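Trypsin-like serine protease (Magnetospirillum magneticum, PDB 5HMA) promotes magnetite nucleation in magnetosomes through an apparently inactive protease-like domain that binds transition metals, and is needed to activate the MamE protease. Local coordinates at residues H71-L76 with Q181-H186; T134-S139 with T177-V182; S24-G29 with G149-N154. All coordinates share one frame; numbering follows the deposited sequence.

Contact 1: H71-L76 with Q181-H186; sequences HDLALL and QVIVSH. With NI (nickel (II) ion), chain C.
His71 and His186 meet at a nickel ion, which each binds through NE2 at 2.2 Å. Their imidazoles form an offset edge-to-face pair: the edge of His71 is turned to one face of His186, with ring planes at 68°, and CD2 of His71 stands above that face near its rim. The closest approach, 3.2 Å from His71 NE2 to His186 CE1, is consistent with both NE2 atoms binding one ion.

The tight side lies behind the His71 ring. CG1 of Val182, carried anti to the backbone N (chi1 159°), rests over one face of this imidazole, 3.6 Å from its centroid and only 16° off the ring normal, a CH-pi contact. Were Val182 cut back to an alanine, this face would probably lose its cover and the His71 ring be freer to turn away from the metal. Deeper down, the Leu73 and Ile183 side chains cross at about a right angle, CD1 of the leucine 4.0 Å from CG1 of the isoleucine, so apolar packing ties the strand to the helix.

His186 is steered by its other nitrogen: ND1 donates to Val182 O at 2.9 Å, with the acceptor near the ring plane. That carbonyl also accepts from the His186 backbone N; the ND1 bond limits rotation of the ring and turns NE2 to the nickel.

The outer side is loose. Three waters complete the five ligands found on nickel, water 3 opposite His186 and waters 1 and 2 opposite each other. Next to His71, Asp72 bonds His39, an Asp-His pairing placed as in the triad of trypsin-like proteases, and Asp72 with Leu73 forms a G1 bulge facing Ile68. The two-histidine, water-completed metal site thus lies beside a protease-like centre in a domain repurposed for transition-metal binding.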
loop_
_atom_site.group_PDB
_atom_site.type_symbol
_atom_site.label_atom_id
_atom_site.label_comp_id
_atom_site.label_asym_id
_atom_site.label_seq_id
_atom_site.Cartn_x
_atom_site.Cartn_y
_atom_site.Cartn_z
ATOM N N HIS A 71 0.965 9.025 -9.893
ATOM C CA HIS A 71 1.254 8.862 -8.468
ATOM C C HIS A 71 1.707 7.445 -8.148
ATOM O O HIS A 71 1.788 7.070 -6.982
ATOM C CB HIS A 71 0.028 9.209 -7.623
ATOM C CG HIS A 71 -0.496 10.595 -7.857
ATOM N ND1 HIS A 71 -0.016 11.701 -7.186
ATOM C CD2 HIS A 71 -1.469 11.049 -8.680
ATOM C CE1 HIS A 71 -0.667 12.777 -7.592
ATOM N NE2 HIS A 71 -1.556 12.408 -8.497
ATOM N N ASP A 72 1.988 6.665 -9.188
ATOM C CA ASP A 72 2.452 5.288 -9.046
ATOM C C ASP A 72 1.490 4.443 -8.215
ATOM O O ASP A 72 1.909 3.619 -7.407
ATOM C CB ASP A 72 3.858 5.252 -8.432
ATOM C CG ASP A 72 4.477 3.865 -8.466
ATOM O OD1 ASP A 72 4.117 3.074 -9.369
ATOM O OD2 ASP A 72 5.311 3.560 -7.583
ATOM N N LEU A 73 0.191 4.639 -8.413
ATOM C CA LEU A 73 -0.776 3.786 -7.734
ATOM C C LEU A 73 -1.634 2.990 -8.719
ATOM O O LEU A 73 -1.874 3.417 -9.852
ATOM C CB LEU A 73 -1.674 4.608 -6.810
ATOM C CG LEU A 73 -0.987 5.350 -5.664
ATOM C CD1 LEU A 73 -2.022 5.997 -4.764
ATOM C CD2 LEU A 73 -0.107 4.407 -4.878
ATOM N N ALA A 74 -2.077 1.824 -8.257
ATOM C CA ALA A 74 -3.007 0.968 -8.981
ATOM C C ALA A 74 -4.149 0.558 -8.057
ATOM O O ALA A 74 -3.932 0.247 -6.874
ATOM C CB ALA A 74 -2.297 -0.271 -9.523
ATOM N N LEU A 75 -5.361 0.579 -8.602
ATOM C CA LEU A 75 -6.545 0.050 -7.928
ATOM C C LEU A 75 -6.811 -1.344 -8.467
ATOM O O LEU A 75 -7.031 -1.514 -9.663
ATOM C CB LEU A 75 -7.775 0.942 -8.160
ATOM C CG LEU A 75 -9.076 0.404 -7.546
ATOM C CD1 LEU A 75 -8.970 0.426 -6.034
ATOM C CD2 LEU A 75 -10.319 1.178 -8.032
ATOM N N LEU A 76 -6.781 -2.333 -7.586
ATOM C CA LEU A 76 -7.044 -3.712 -7.970
ATOM C C LEU A 76 -8.414 -4.136 -7.462
ATOM O O LEU A 76 -8.923 -3.598 -6.474
ATOM C CB LEU A 76 -5.973 -4.656 -7.399
ATOM C CG LEU A 76 -4.491 -4.308 -7.533
ATOM C CD1 LEU A 76 -3.641 -5.431 -6.942
ATOM C CD2 LEU A 76 -4.127 -4.064 -8.986
ATOM N N GLN A 181 -5.442 11.212 0.093
ATOM C CA GLN A 181 -6.378 12.078 -0.626
ATOM C C GLN A 181 -6.261 11.900 -2.142
ATOM O O GLN A 181 -7.229 12.091 -2.888
ATOM C CB GLN A 181 -6.154 13.548 -0.251
ATOM C CG GLN A 181 -7.127 14.522 -0.916
ATOM C CD GLN A 181 -8.593 14.136 -0.712
ATOM O OE1 GLN A 181 -8.973 13.585 0.328
ATOM N NE2 GLN A 181 -9.421 14.425 -1.714
ATOM N N VAL A 182 -5.064 11.528 -2.585
ATOM C CA VAL A 182 -4.806 11.261 -3.993
ATOM C C VAL A 182 -5.702 10.119 -4.471
ATOM O O VAL A 182 -6.238 10.158 -5.578
ATOM C CB VAL A 182 -3.310 10.955 -4.219
ATOM C CG1 VAL A 182 -3.091 10.193 -5.516
ATOM C CG2 VAL A 182 -2.493 12.253 -4.182
ATOM N N ILE A 183 -5.885 9.115 -3.619
ATOM C CA ILE A 183 -6.772 8.004 -3.935
ATOM C C ILE A 183 -8.198 8.479 -4.176
ATOM O O ILE A 183 -8.809 8.158 -5.196
ATOM C CB ILE A 183 -6.761 6.953 -2.818
ATOM C CG1 ILE A 183 -5.350 6.406 -2.600
ATOM C CG2 ILE A 183 -7.731 5.821 -3.139
ATOM C CD1 ILE A 183 -5.250 5.482 -1.391
ATOM N N VAL A 184 -8.728 9.239 -3.224
ATOM C CA VAL A 184 -10.095 9.731 -3.303
ATOM C C VAL A 184 -10.369 10.487 -4.601
ATOM O O VAL A 184 -11.349 10.208 -5.300
ATOM C CB VAL A 184 -10.408 10.630 -2.103
ATOM C CG1 VAL A 184 -11.845 11.144 -2.188
ATOM C CG2 VAL A 184 -10.146 9.881 -0.798
ATOM N N SER A 185 -9.497 11.440 -4.918
ATOM C CA SER A 185 -9.733 12.359 -6.030
ATOM C C SER A 185 -9.492 11.716 -7.395
ATOM O O SER A 185 -10.126 12.091 -8.380
ATOM C CB SER A 185 -8.853 13.598 -5.881
ATOM O OG SER A 185 -7.497 13.227 -5.749
ATOM N N HIS A 186 -8.582 10.747 -7.453
ATOM C CA HIS A 186 -8.275 10.090 -8.721
ATOM C C HIS A 186 -9.136 8.836 -8.915
ATOM O O HIS A 186 -8.947 8.085 -9.872
ATOM C CB HIS A 186 -6.778 9.745 -8.811
ATOM C CG HIS A 186 -5.886 10.942 -8.981
ATOM N ND1 HIS A 186 -5.497 11.740 -7.926
ATOM C CD2 HIS A 186 -5.313 11.481 -10.086
ATOM C CE1 HIS A 186 -4.727 12.718 -8.371
ATOM N NE2 HIS A 186 -4.599 12.583 -9.677
HETATM NI NI NI C . -2.781 13.748 -9.780
HETATM O O HOH W 1 -2.318 12.597 -11.596
HETATM O O HOH W 2 -3.230 14.858 -7.925
HETATM O O HOH W 3 -0.838 14.806 -10.055
#

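Contact 2: T134-S139 with T177-V182; sequences THLLRS and TVPAQV
With CG anti to its carbonyl carbon (chi1 -60°), Leu136 brings CD2 to Val178 CG2, 3.7 Å away, while Leu137, with a similar first torsion, lays its side chain against Thr177. There the CB atoms of Leu137 and Thr177 lie 3.9 Å apart, and CD1 of the leucine reaches the threonine CG2, the methyl that stands anti to its own backbone N.

The two backbones form an antiparallel hydrogen-bonded pair at Leu137 and Thr177. Its halves are unequal: Leu137 N gives Thr177 O a bond of 2.9 Å in the carbonyl plane, whereas Thr177 N approaches from above the plane of the Leu137 carbonyl, 3.0 Å from its O and at a more bent 138°. The inequality is consistent with strand directions 136° apart, well short of antiparallel.

The pairing continues through the backbones of Ser139 and Gly175, and there water 4 joins Ser139 OG to Thr177 OG1, a hydroxyl that also bonds Asn163. At the other end the strand turns a corner at His135, whose carbonyl O lies 3.7 Å from CG of Pro179.

Val178 packs on towards His71, and after Pro179, whose O accepts from Val182 N, the chain turns into helix 180-185. A last barrel strand running directly into the helix that closes the protease-like domain is characteristic of the trypsin-like fold, here in its second barrel.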
loop_
_atom_site.group_PDB
_atom_site.type_symbol
_atom_site.label_atom_id
_atom_site.label_comp_id
_atom_site.label_asym_id
_atom_site.label_seq_id
_atom_site.Cartn_x
_atom_site.Cartn_y
_atom_site.Cartn_z
ATOM N N THR A 134 5.311 14.178 -7.362
ATOM C CA THR A 134 5.499 15.308 -6.461
ATOM C C THR A 134 4.560 15.271 -5.253
ATOM O O THR A 134 3.623 14.470 -5.204
ATOM C CB THR A 134 5.279 16.632 -7.200
ATOM O OG1 THR A 134 3.989 16.609 -7.824
ATOM C CG2 THR A 134 6.349 16.836 -8.261
ATOM N N HIS A 135 4.827 16.156 -4.291
ATOM C CA HIS A 135 3.994 16.336 -3.098
ATOM C C HIS A 135 3.758 15.041 -2.323
ATOM O O HIS A 135 2.648 14.755 -1.881
ATOM C CB HIS A 135 2.660 16.978 -3.485
ATOM C CG HIS A 135 2.812 18.240 -4.281
ATOM N ND1 HIS A 135 2.732 18.263 -5.655
ATOM C CD2 HIS A 135 3.057 19.515 -3.895
ATOM C CE1 HIS A 135 2.913 19.502 -6.083
ATOM N NE2 HIS A 135 3.114 20.280 -5.034
ATOM N N LEU A 136 4.822 14.263 -2.164
ATOM C CA LEU A 136 4.785 13.071 -1.326
ATOM C C LEU A 136 5.154 13.405 0.117
ATOM O O LEU A 136 5.767 14.440 0.390
ATOM C CB LEU A 136 5.742 12.010 -1.865
ATOM C CG LEU A 136 5.462 11.534 -3.285
ATOM C CD1 LEU A 136 6.643 10.755 -3.807
ATOM C CD2 LEU A 136 4.222 10.670 -3.289
ATOM N N LEU A 137 4.784 12.518 1.032
ATOM C CA LEU A 137 5.308 12.558 2.393
ATOM C C LEU A 137 6.643 11.828 2.472
ATOM O O LEU A 137 6.933 10.949 1.655
ATOM C CB LEU A 137 4.331 11.908 3.363
ATOM C CG LEU A 137 2.873 12.361 3.300
ATOM C CD1 LEU A 137 2.023 11.463 4.191
ATOM C CD2 LEU A 137 2.758 13.821 3.723
ATOM N N ARG A 138 7.449 12.179 3.464
ATOM C CA ARG A 138 8.580 11.332 3.841
ATOM C C ARG A 138 8.495 10.951 5.302
ATOM O O ARG A 138 8.185 11.782 6.157
ATOM C CB ARG A 138 9.899 12.032 3.579
ATOM C CG ARG A 138 10.160 12.207 2.118
ATOM C CD ARG A 138 11.560 12.673 1.902
ATOM N NE ARG A 138 12.530 11.630 2.200
ATOM C CZ ARG A 138 13.817 11.739 1.901
ATOM N NH1 ARG A 138 14.663 10.761 2.194
ATOM N NH2 ARG A 138 14.248 12.839 1.303
ATOM N N SER A 139 8.772 9.689 5.588
ATOM C CA SER A 139 8.837 9.228 6.964
ATOM C C SER A 139 9.835 8.086 7.090
ATOM O O SER A 139 10.080 7.338 6.140
ATOM C CB SER A 139 7.463 8.770 7.451
ATOM O OG SER A 139 7.290 7.400 7.160
ATOM N N THR A 177 5.638 8.420 0.829
ATOM C CA THR A 177 4.229 8.063 0.953
ATOM C C THR A 177 3.343 8.937 0.076
ATOM O O THR A 177 3.402 10.171 0.160
ATOM C CB THR A 177 3.713 8.189 2.414
ATOM O OG1 THR A 177 4.503 7.375 3.292
ATOM C CG2 THR A 177 2.258 7.742 2.484
ATOM N N VAL A 178 2.527 8.291 -0.760
ATOM C CA VAL A 178 1.480 8.972 -1.517
ATOM C C VAL A 178 0.305 9.268 -0.592
ATOM O O VAL A 178 -0.280 8.347 -0.040
ATOM C CB VAL A 178 1.012 8.129 -2.701
ATOM C CG1 VAL A 178 0.028 8.929 -3.558
ATOM C CG2 VAL A 178 2.209 7.622 -3.521
ATOM N N PRO A 179 -0.042 10.554 -0.407
ATOM C CA PRO A 179 -1.159 10.900 0.491
ATOM C C PRO A 179 -2.476 10.235 0.082
ATOM O O PRO A 179 -2.766 10.130 -1.107
ATOM C CB PRO A 179 -1.257 12.425 0.364
ATOM C CG PRO A 179 0.116 12.852 -0.022
ATOM C CD PRO A 179 0.657 11.745 -0.910
ATOM N N ALA A 180 -3.268 9.800 1.056
ATOM C CA ALA A 180 -4.489 9.056 0.763
ATOM C C ALA A 180 -5.511 9.887 -0.018
ATOM O O ALA A 180 -6.347 9.331 -0.723
ATOM C CB ALA A 180 -5.107 8.533 2.051
ATOM N N GLN A 181 -5.442 11.212 0.093
ATOM C CA GLN A 181 -6.378 12.078 -0.626
ATOM C C GLN A 181 -6.261 11.900 -2.142
ATOM O O GLN A 181 -7.229 12.091 -2.888
ATOM C CB GLN A 181 -6.154 13.548 -0.251
ATOM C CG GLN A 181 -7.127 14.522 -0.916
ATOM C CD GLN A 181 -8.593 14.136 -0.712
ATOM O OE1 GLN A 181 -8.973 13.585 0.328
ATOM N NE2 GLN A 181 -9.421 14.425 -1.714
ATOM N N VAL A 182 -5.064 11.528 -2.585
ATOM C CA VAL A 182 -4.806 11.261 -3.993
ATOM C C VAL A 182 -5.702 10.119 -4.471
ATOM O O VAL A 182 -6.238 10.158 -5.578
ATOM C CB VAL A 182 -3.310 10.955 -4.219
ATOM C CG1 VAL A 182 -3.091 10.193 -5.516
ATOM C CG2 VAL A 182 -2.493 12.253 -4.182
HETATM O O HOH W 4 7.087 7.493 4.331
#

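Contact 3: S24-G29 with G149-N154; sequences SGAIVG and GGPLVN
The peptide plane between Gly149 and Gly150 is covered on one face by Ser24 and Gly25. Ser24 O stands above its carbonyl carbon, 3.2 Å from Gly149 C, and Ser24 CB lies above the nitrogen, 3.5 Å from Gly150 N. On the same side, Gly25 CA directs a C-H at Gly149 O, 3.1 Å away. One residue further on, Ala26 CB sits over a face of the Pro151 ring, 4.0 Å from Pro151 CB and almost as near Pro151 CD, while Val9 and Leu159 also touch this proline.

The two chains share no classical hydrogen bond. Their polar groups turn to other partners: Ser24 OG pairs with Glu146 O and Arg106 N, and Ser24 O with Thr36 OG1.

Gly149, with a positive phi of 89°, has both its backbone shape and its surroundings against a side chain: a CB would collide with Ser24 O. At Gly150 a CB would be tight against Ser24 CB. By sequence, Gly149 to Pro151 match the Gly-Gly-Pro after the nucleophilic serine of trypsin-like proteases, with Thr148 in the serine's place. The chemistry therefore implies close backbone packing between the two barrels, made possible by glycine and cohering through weak C-H...O and apolar contacts.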
loop_
_atom_site.group_PDB
_atom_site.type_symbol
_atom_site.label_atom_id
_atom_site.label_comp_id
_atom_site.label_asym_id
_atom_site.label_seq_id
_atom_site.Cartn_x
_atom_site.Cartn_y
_atom_site.Cartn_z
ATOM N N SER A 24 3.329 -4.978 -0.968
ATOM C CA SER A 24 2.175 -4.957 -0.080
ATOM C C SER A 24 1.068 -4.160 -0.742
ATOM O O SER A 24 1.256 -3.619 -1.836
ATOM C CB SER A 24 2.531 -4.349 1.270
ATOM O OG SER A 24 3.563 -5.089 1.890
ATOM N N GLY A 25 -0.073 -4.083 -0.065
ATOM C CA GLY A 25 -1.256 -3.420 -0.590
ATOM C C GLY A 25 -2.243 -3.184 0.541
ATOM O O GLY A 25 -2.089 -3.767 1.625
ATOM N N ALA A 26 -3.245 -2.336 0.293
ATOM C CA ALA A 26 -4.231 -1.950 1.310
ATOM C C ALA A 26 -5.639 -2.244 0.801
ATOM O O ALA A 26 -5.997 -1.809 -0.291
ATOM C CB ALA A 26 -4.092 -0.448 1.667
ATOM N N ILE A 27 -6.435 -2.981 1.579
ATOM C CA ILE A 27 -7.820 -3.231 1.189
ATOM C C ILE A 27 -8.645 -1.995 1.498
ATOM O O ILE A 27 -8.671 -1.539 2.644
ATOM C CB ILE A 27 -8.426 -4.456 1.901
ATOM C CG1 ILE A 27 -7.506 -5.677 1.807
ATOM C CG2 ILE A 27 -9.795 -4.799 1.288
ATOM C CD1 ILE A 27 -8.166 -6.941 2.352
ATOM N N VAL A 28 -9.338 -1.457 0.496
ATOM C CA VAL A 28 -10.063 -0.215 0.721
ATOM C C VAL A 28 -11.552 -0.351 0.409
ATOM O O VAL A 28 -12.304 0.628 0.468
ATOM C CB VAL A 28 -9.415 0.929 -0.081
ATOM C CG1 VAL A 28 -7.989 1.180 0.446
ATOM C CG2 VAL A 28 -9.386 0.585 -1.567
ATOM N N GLY A 29 -11.997 -1.569 0.118
ATOM C CA GLY A 29 -13.415 -1.785 -0.141
ATOM C C GLY A 29 -13.862 -3.179 0.251
ATOM O O GLY A 29 -13.110 -4.152 0.110
ATOM N N GLY A 149 3.841 -0.224 -1.342
ATOM C CA GLY A 149 2.470 -0.532 -1.715
ATOM C C GLY A 149 1.539 -0.713 -0.518
ATOM O O GLY A 149 0.316 -0.697 -0.668
ATOM N N GLY A 150 2.110 -0.889 0.674
ATOM C CA GLY A 150 1.314 -0.996 1.889
ATOM C C GLY A 150 0.876 0.349 2.474
ATOM O O GLY A 150 1.330 1.419 2.041
ATOM N N PRO A 151 -0.017 0.307 3.469
ATOM C CA PRO A 151 -0.568 1.546 4.024
ATOM C C PRO A 151 0.300 2.226 5.090
ATOM O O PRO A 151 0.960 1.554 5.893
ATOM C CB PRO A 151 -1.893 1.077 4.646
ATOM C CG PRO A 151 -1.579 -0.308 5.117
ATOM C CD PRO A 151 -0.708 -0.885 4.000
ATOM N N LEU A 152 0.296 3.559 5.072
ATOM C CA LEU A 152 0.694 4.368 6.217
ATOM C C LEU A 152 -0.568 4.717 7.011
ATOM O O LEU A 152 -1.590 5.085 6.418
ATOM C CB LEU A 152 1.403 5.642 5.762
ATOM C CG LEU A 152 2.193 6.348 6.871
ATOM C CD1 LEU A 152 3.423 5.504 7.240
ATOM C CD2 LEU A 152 2.604 7.747 6.440
ATOM N N VAL A 153 -0.522 4.597 8.336
ATOM C CA VAL A 153 -1.690 4.959 9.139
ATOM C C VAL A 153 -1.271 5.857 10.264
ATOM O O VAL A 153 -0.101 5.870 10.654
ATOM C CB VAL A 153 -2.441 3.731 9.715
ATOM C CG1 VAL A 153 -2.843 2.751 8.598
ATOM C CG2 VAL A 153 -1.611 3.048 10.794
ATOM N N ASN A 154 -2.235 6.607 10.793
ATOM C CA ASN A 154 -1.969 7.408 11.974
ATOM C C ASN A 154 -2.222 6.528 13.194
ATOM O O ASN A 154 -2.501 5.325 13.063
ATOM C CB ASN A 154 -2.804 8.706 11.989
ATOM C CG ASN A 154 -4.323 8.474 12.035
ATOM O OD1 ASN A 154 -4.802 7.381 12.326
ATOM N ND2 ASN A 154 -5.086 9.542 11.764
#

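Contact 3 is fully buried near the centre of the chain, where the two barrels press together mainly through backbone, with one small apolar contact. Contact 2 is also largely buried but belongs to the second barrel alone, and is the one of the three built on a strand pair. Contact 1 lies partly at the surface and joins the start of a first-barrel strand and its preceding histidine to helix 180-185 and the histidine after it, by metal bonds and apolar packing. Contacts 1 and 2 share Gln181 and Val182 and touch where Val178 CG2 meets His71 O at 3.5 Å. Contact 3 meets contact 2 through Leu152 beside Thr177, but does not touch contact 1.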